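Local coordinates for protein histidinol-phosphatase (Listeria monocytogenes serotype 4b str. H7858, PDB 6NLR) that probably hydrolyses histidinol phosphate to histidinol and phosphate in histidine biosynthesis, using a trinuclear metal centre in a PHP domain, at residues Glu10-Glu21 and Tyr71-Tyr82. Numbering follows the deposited sequence.
Sequences EFCPHGTHDDVE and YFKKMNHIKKKY
Phe11 turns one ring face to the start of 71-82: Tyr71 CA sits over it, 3.9 Å from the ring centroid in a CH-pi contact, and the Tyr71 ring directs an edge at it, planes at 76°. Obliquely to Phe11 lies selenomethionine Met75, an unbranched chain that can bend to touch Phe11 CD1 with CE (3.4 Å) and Val20 with SE. At the edge of the Tyr82 ring, Glu21 OE2 accepts from Tyr82 OH (2.7 Å) on its anti side and from Lys81 NZ (2.7 Å) through its syn lone pair; a water links OE1 to Lys81 NZ and His77 NE2. Lys74, bent at chi2 and chi4, puts NZ in salt bridges with Glu10 OE2 (2.7 Å) and Asp19 OD1 (3.0 Å), probably offsetting their charge. Glu10 is long enough to take Val20 N with OE1 as well. Lys74 NZ and Glu21 N meet OD1 of Asp19, the N-cap, from opposite faces. Short, branched Val20 sets CG1 against both Met75 SE and Ile78 CG1 (3.9 Å). Both ends of the loop carrying His14, a manganese ligand, are thereby held to helix 68-81, where Met75 lies on Ile37 and Ile90 of strands 34-40 and 87-95, Ile78 on Ile88 of the latter.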
loop_
_atom_site.group_PDB
_atom_site.type_symbol
_atom_site.label_atom_id
_atom_site.label_comp_id
_atom_site.label_asym_id
_atom_site.label_seq_id
_atom_site.Cartn_x
_atom_site.Cartn_y
_atom_site.Cartn_z
ATOM N N GLU A 10 -5.311 -0.438 -15.447
ATOM C CA GLU A 10 -5.988 0.690 -16.141
ATOM C C GLU A 10 -7.185 1.180 -15.310
ATOM O O GLU A 10 -7.656 2.280 -15.596
ATOM C CB GLU A 10 -6.394 0.318 -17.574
ATOM C CG GLU A 10 -7.486 -0.755 -17.687
ATOM C CD GLU A 10 -7.032 -2.219 -17.605
ATOM O OE1 GLU A 10 -5.874 -2.503 -17.170
ATOM O OE2 GLU A 10 -7.852 -3.090 -17.926
ATOM N N PHE A 11 -7.649 0.439 -14.299
ATOM C CA PHE A 11 -8.784 0.872 -13.430
ATOM C C PHE A 11 -8.311 1.884 -12.376
ATOM O O PHE A 11 -9.131 2.424 -11.638
ATOM C CB PHE A 11 -9.499 -0.342 -12.828
ATOM C CG PHE A 11 -10.400 -1.035 -13.819
ATOM C CD1 PHE A 11 -9.915 -2.029 -14.658
ATOM C CD2 PHE A 11 -11.733 -0.675 -13.941
ATOM C CE1 PHE A 11 -10.743 -2.650 -15.582
ATOM C CE2 PHE A 11 -12.554 -1.283 -14.877
ATOM C CZ PHE A 11 -12.063 -2.278 -15.686
ATOM N N CYS A 12 -7.008 2.139 -12.299
ATOM C CA CYS A 12 -6.419 3.125 -11.365
ATOM C C CYS A 12 -6.421 4.499 -12.037
ATOM O O CYS A 12 -5.661 4.710 -12.977
ATOM C CB CYS A 12 -4.997 2.734 -10.986
ATOM S SG CYS A 12 -4.289 3.890 -9.798
ATOM N N PRO A 13 -7.220 5.482 -11.574
ATOM C CA PRO A 13 -7.298 6.784 -12.247
ATOM C C PRO A 13 -5.965 7.567 -12.237
ATOM O O PRO A 13 -5.760 8.335 -13.128
ATOM C CB PRO A 13 -8.411 7.562 -11.504
ATOM C CG PRO A 13 -9.124 6.506 -10.656
ATOM C CD PRO A 13 -8.089 5.422 -10.384
ATOM N N HIS A 14 -5.058 7.317 -11.288
ATOM C CA HIS A 14 -3.753 8.029 -11.188
ATOM C C HIS A 14 -2.605 7.187 -11.769
ATOM O O HIS A 14 -1.450 7.611 -11.635
ATOM C CB HIS A 14 -3.452 8.431 -9.738
ATOM C CG HIS A 14 -3.471 7.309 -8.754
ATOM N ND1 HIS A 14 -2.363 6.558 -8.431
ATOM C CD2 HIS A 14 -4.475 6.840 -7.982
ATOM C CE1 HIS A 14 -2.697 5.662 -7.524
ATOM N NE2 HIS A 14 -3.983 5.807 -7.236
ATOM N N GLY A 15 -2.887 6.032 -12.383
ATOM C CA GLY A 15 -1.838 5.182 -12.977
ATOM C C GLY A 15 -1.476 5.651 -14.372
ATOM O O GLY A 15 -1.965 6.730 -14.787
ATOM N N THR A 16 -0.680 4.863 -15.094
ATOM C CA THR A 16 -0.245 5.156 -16.485
ATOM C C THR A 16 -1.389 4.892 -17.467
ATOM O O THR A 16 -1.249 5.314 -18.625
ATOM C CB THR A 16 0.956 4.281 -16.884
ATOM O OG1 THR A 16 0.498 2.922 -16.821
ATOM C CG2 THR A 16 2.163 4.512 -15.993
ATOM N N HIS A 17 -2.432 4.149 -17.059
ATOM C CA HIS A 17 -3.519 3.655 -17.950
ATOM C C HIS A 17 -2.977 2.566 -18.889
ATOM O O HIS A 17 -3.675 2.240 -19.884
ATOM C CB HIS A 17 -4.183 4.824 -18.716
ATOM C CG HIS A 17 -4.804 5.796 -17.778
ATOM N ND1 HIS A 17 -4.325 7.080 -17.596
ATOM C CD2 HIS A 17 -5.814 5.632 -16.897
ATOM C CE1 HIS A 17 -5.045 7.680 -16.672
ATOM N NE2 HIS A 17 -5.962 6.810 -16.224
ATOM N N ASP A 18 -1.781 2.013 -18.624
ATOM C CA ASP A 18 -1.313 0.807 -19.356
ATOM C C ASP A 18 -2.313 -0.322 -19.098
ATOM O O ASP A 18 -2.814 -0.436 -17.974
ATOM C CB ASP A 18 0.082 0.347 -18.934
ATOM C CG ASP A 18 1.212 1.257 -19.390
ATOM O OD1 ASP A 18 0.931 2.189 -20.166
ATOM O OD2 ASP A 18 2.356 1.037 -18.927
ATOM N N ASP A 19 -2.568 -1.136 -20.107
ATOM C CA ASP A 19 -3.429 -2.331 -19.980
ATOM C C ASP A 19 -2.726 -3.351 -19.081
ATOM O O ASP A 19 -1.551 -3.678 -19.346
ATOM C CB ASP A 19 -3.756 -2.911 -21.348
ATOM C CG ASP A 19 -4.885 -3.928 -21.295
ATOM O OD1 ASP A 19 -4.871 -4.810 -20.419
ATOM O OD2 ASP A 19 -5.771 -3.832 -22.124
ATOM N N VAL A 20 -3.458 -3.883 -18.106
ATOM C CA VAL A 20 -2.990 -4.975 -17.204
ATOM C C VAL A 20 -2.400 -6.106 -18.049
ATOM O O VAL A 20 -1.451 -6.745 -17.590
ATOM C CB VAL A 20 -4.112 -5.478 -16.281
ATOM C CG1 VAL A 20 -5.285 -6.035 -17.066
ATOM C CG2 VAL A 20 -3.602 -6.503 -15.270
ATOM N N GLU A 21 -2.935 -6.367 -19.232
ATOM C CA GLU A 21 -2.451 -7.495 -20.062
ATOM C C GLU A 21 -0.972 -7.295 -20.406
ATOM O O GLU A 21 -0.238 -8.280 -20.359
ATOM C CB GLU A 21 -3.259 -7.608 -21.354
ATOM C CG GLU A 21 -2.885 -8.833 -22.155
ATOM C CD GLU A 21 -4.069 -9.464 -22.874
ATOM O OE1 GLU A 21 -5.187 -8.877 -22.842
ATOM O OE2 GLU A 21 -3.891 -10.551 -23.417
ATOM N N TYR A 71 -14.167 -4.277 -13.437
ATOM C CA TYR A 71 -12.846 -4.630 -12.862
ATOM C C TYR A 71 -12.739 -6.148 -12.699
ATOM O O TYR A 71 -11.776 -6.734 -13.229
ATOM C CB TYR A 71 -12.626 -3.940 -11.519
ATOM C CG TYR A 71 -11.429 -4.438 -10.755
ATOM C CD1 TYR A 71 -10.148 -4.170 -11.200
ATOM C CD2 TYR A 71 -11.570 -5.158 -9.583
ATOM C CE1 TYR A 71 -9.040 -4.608 -10.500
ATOM C CE2 TYR A 71 -10.474 -5.599 -8.866
ATOM C CZ TYR A 71 -9.200 -5.315 -9.322
ATOM O OH TYR A 71 -8.094 -5.703 -8.617
ATOM N N PHE A 72 -13.705 -6.765 -12.013
ATOM C CA PHE A 72 -13.710 -8.231 -11.782
ATOM C C PHE A 72 -13.772 -8.976 -13.115
ATOM O O PHE A 72 -13.048 -9.956 -13.280
ATOM C CB PHE A 72 -14.844 -8.651 -10.846
ATOM C CG PHE A 72 -14.509 -8.391 -9.403
ATOM C CD1 PHE A 72 -13.399 -8.979 -8.831
ATOM C CD2 PHE A 72 -15.282 -7.541 -8.635
ATOM C CE1 PHE A 72 -13.093 -8.766 -7.499
ATOM C CE2 PHE A 72 -14.970 -7.318 -7.305
ATOM C CZ PHE A 72 -13.880 -7.932 -6.746
ATOM N N LYS A 73 -14.602 -8.526 -14.051
ATOM C CA LYS A 73 -14.714 -9.208 -15.354
ATOM C C LYS A 73 -13.343 -9.199 -16.050
ATOM O O LYS A 73 -12.909 -10.263 -16.506
ATOM C CB LYS A 73 -15.788 -8.537 -16.206
ATOM C CG LYS A 73 -15.922 -9.113 -17.599
ATOM C CD LYS A 73 -16.887 -8.349 -18.450
ATOM C CE LYS A 73 -16.993 -8.926 -19.841
ATOM N NZ LYS A 73 -17.490 -7.901 -20.774
ATOM N N LYS A 74 -12.689 -8.040 -16.153
ATOM C CA LYS A 74 -11.396 -7.914 -16.882
ATOM C C LYS A 74 -10.334 -8.767 -16.182
ATOM O O LYS A 74 -9.620 -9.507 -16.845
ATOM C CB LYS A 74 -10.970 -6.452 -16.995
ATOM C CG LYS A 74 -9.598 -6.217 -17.627
ATOM C CD LYS A 74 -9.504 -6.716 -19.053
ATOM C CE LYS A 74 -8.121 -6.530 -19.638
ATOM N NZ LYS A 74 -7.783 -5.093 -19.738
HETATM N N MSE A 75 -10.215 -8.661 -14.850
HETATM C CA MSE A 75 -9.125 -9.348 -14.168
HETATM C C MSE A 75 -9.321 -10.869 -14.215
HETATM O O MSE A 75 -8.343 -11.599 -14.301
HETATM C CB MSE A 75 -8.977 -8.880 -12.716
HETATM C CG MSE A 75 -8.608 -7.410 -12.537
HETATM SE SE MSE A 75 -7.437 -6.704 -13.964
HETATM C CE MSE A 75 -8.246 -4.991 -14.497
ATOM N N ASN A 76 -10.563 -11.343 -14.083
ATOM C CA ASN A 76 -10.864 -12.763 -14.156
ATOM C C ASN A 76 -10.517 -13.274 -15.556
ATOM O O ASN A 76 -9.996 -14.390 -15.679
ATOM C CB ASN A 76 -12.325 -13.083 -13.782
ATOM C CG ASN A 76 -12.492 -13.214 -12.270
ATOM O OD1 ASN A 76 -13.147 -12.396 -11.606
ATOM N ND2 ASN A 76 -11.828 -14.198 -11.696
ATOM N N HIS A 77 -10.761 -12.480 -16.589
ATOM C CA HIS A 77 -10.388 -12.848 -17.986
ATOM C C HIS A 77 -8.857 -13.034 -18.070
ATOM O O HIS A 77 -8.384 -14.033 -18.639
ATOM C CB HIS A 77 -10.913 -11.779 -18.952
ATOM C CG HIS A 77 -10.309 -11.840 -20.313
ATOM N ND1 HIS A 77 -10.585 -12.859 -21.170
ATOM C CD2 HIS A 77 -9.460 -11.004 -20.963
ATOM C CE1 HIS A 77 -9.902 -12.689 -22.284
ATOM N NE2 HIS A 77 -9.207 -11.550 -22.191
ATOM N N ILE A 78 -8.097 -12.085 -17.521
ATOM C CA ILE A 78 -6.605 -12.092 -17.610
ATOM C C ILE A 78 -6.058 -13.269 -16.796
ATOM O O ILE A 78 -5.161 -13.944 -17.266
ATOM C CB ILE A 78 -6.041 -10.738 -17.150
ATOM C CG1 ILE A 78 -6.458 -9.622 -18.104
ATOM C CG2 ILE A 78 -4.539 -10.811 -16.992
ATOM C CD1 ILE A 78 -6.013 -9.844 -19.518
ATOM N N LYS A 79 -6.647 -13.532 -15.637
ATOM C CA LYS A 79 -6.236 -14.645 -14.744
ATOM C C LYS A 79 -6.337 -15.975 -15.500
ATOM O O LYS A 79 -5.364 -16.759 -15.457
ATOM C CB LYS A 79 -7.110 -14.668 -13.491
ATOM C CG LYS A 79 -6.954 -15.945 -12.670
ATOM C CD LYS A 79 -7.678 -15.946 -11.367
ATOM C CE LYS A 79 -7.273 -17.158 -10.565
ATOM N NZ LYS A 79 -7.828 -17.077 -9.204
ATOM N N LYS A 80 -7.463 -16.220 -16.172
ATOM C CA LYS A 80 -7.668 -17.482 -16.925
ATOM C C LYS A 80 -6.768 -17.497 -18.159
ATOM O O LYS A 80 -6.218 -18.561 -18.480
ATOM C CB LYS A 80 -9.136 -17.633 -17.334
ATOM C CG LYS A 80 -10.082 -17.845 -16.161
ATOM C CD LYS A 80 -11.408 -18.417 -16.559
ATOM C CE LYS A 80 -12.333 -18.529 -15.370
ATOM N NZ LYS A 80 -13.155 -17.305 -15.242
ATOM N N LYS A 81 -6.633 -16.354 -18.843
ATOM C CA LYS A 81 -5.904 -16.319 -20.134
ATOM C C LYS A 81 -4.462 -16.766 -19.903
ATOM O O LYS A 81 -3.945 -17.449 -20.770
ATOM C CB LYS A 81 -5.945 -14.928 -20.774
ATOM C CG LYS A 81 -5.232 -14.829 -22.109
ATOM C CD LYS A 81 -5.500 -13.532 -22.806
ATOM C CE LYS A 81 -4.984 -13.520 -24.232
ATOM N NZ LYS A 81 -5.339 -12.238 -24.897
ATOM N N TYR A 82 -3.850 -16.384 -18.785
ATOM C CA TYR A 82 -2.393 -16.586 -18.541
ATOM C C TYR A 82 -2.144 -17.622 -17.442
ATOM O O TYR A 82 -1.012 -17.729 -17.012
ATOM C CB TYR A 82 -1.738 -15.242 -18.224
ATOM C CG TYR A 82 -1.706 -14.362 -19.437
ATOM C CD1 TYR A 82 -0.817 -14.608 -20.467
ATOM C CD2 TYR A 82 -2.623 -13.339 -19.584
ATOM C CE1 TYR A 82 -0.814 -13.830 -21.611
ATOM C CE2 TYR A 82 -2.628 -12.544 -20.715
ATOM C CZ TYR A 82 -1.723 -12.796 -21.731
ATOM O OH TYR A 82 -1.761 -12.023 -22.841
HETATM O O HOH W 1 -7.485 -10.400 -24.032
#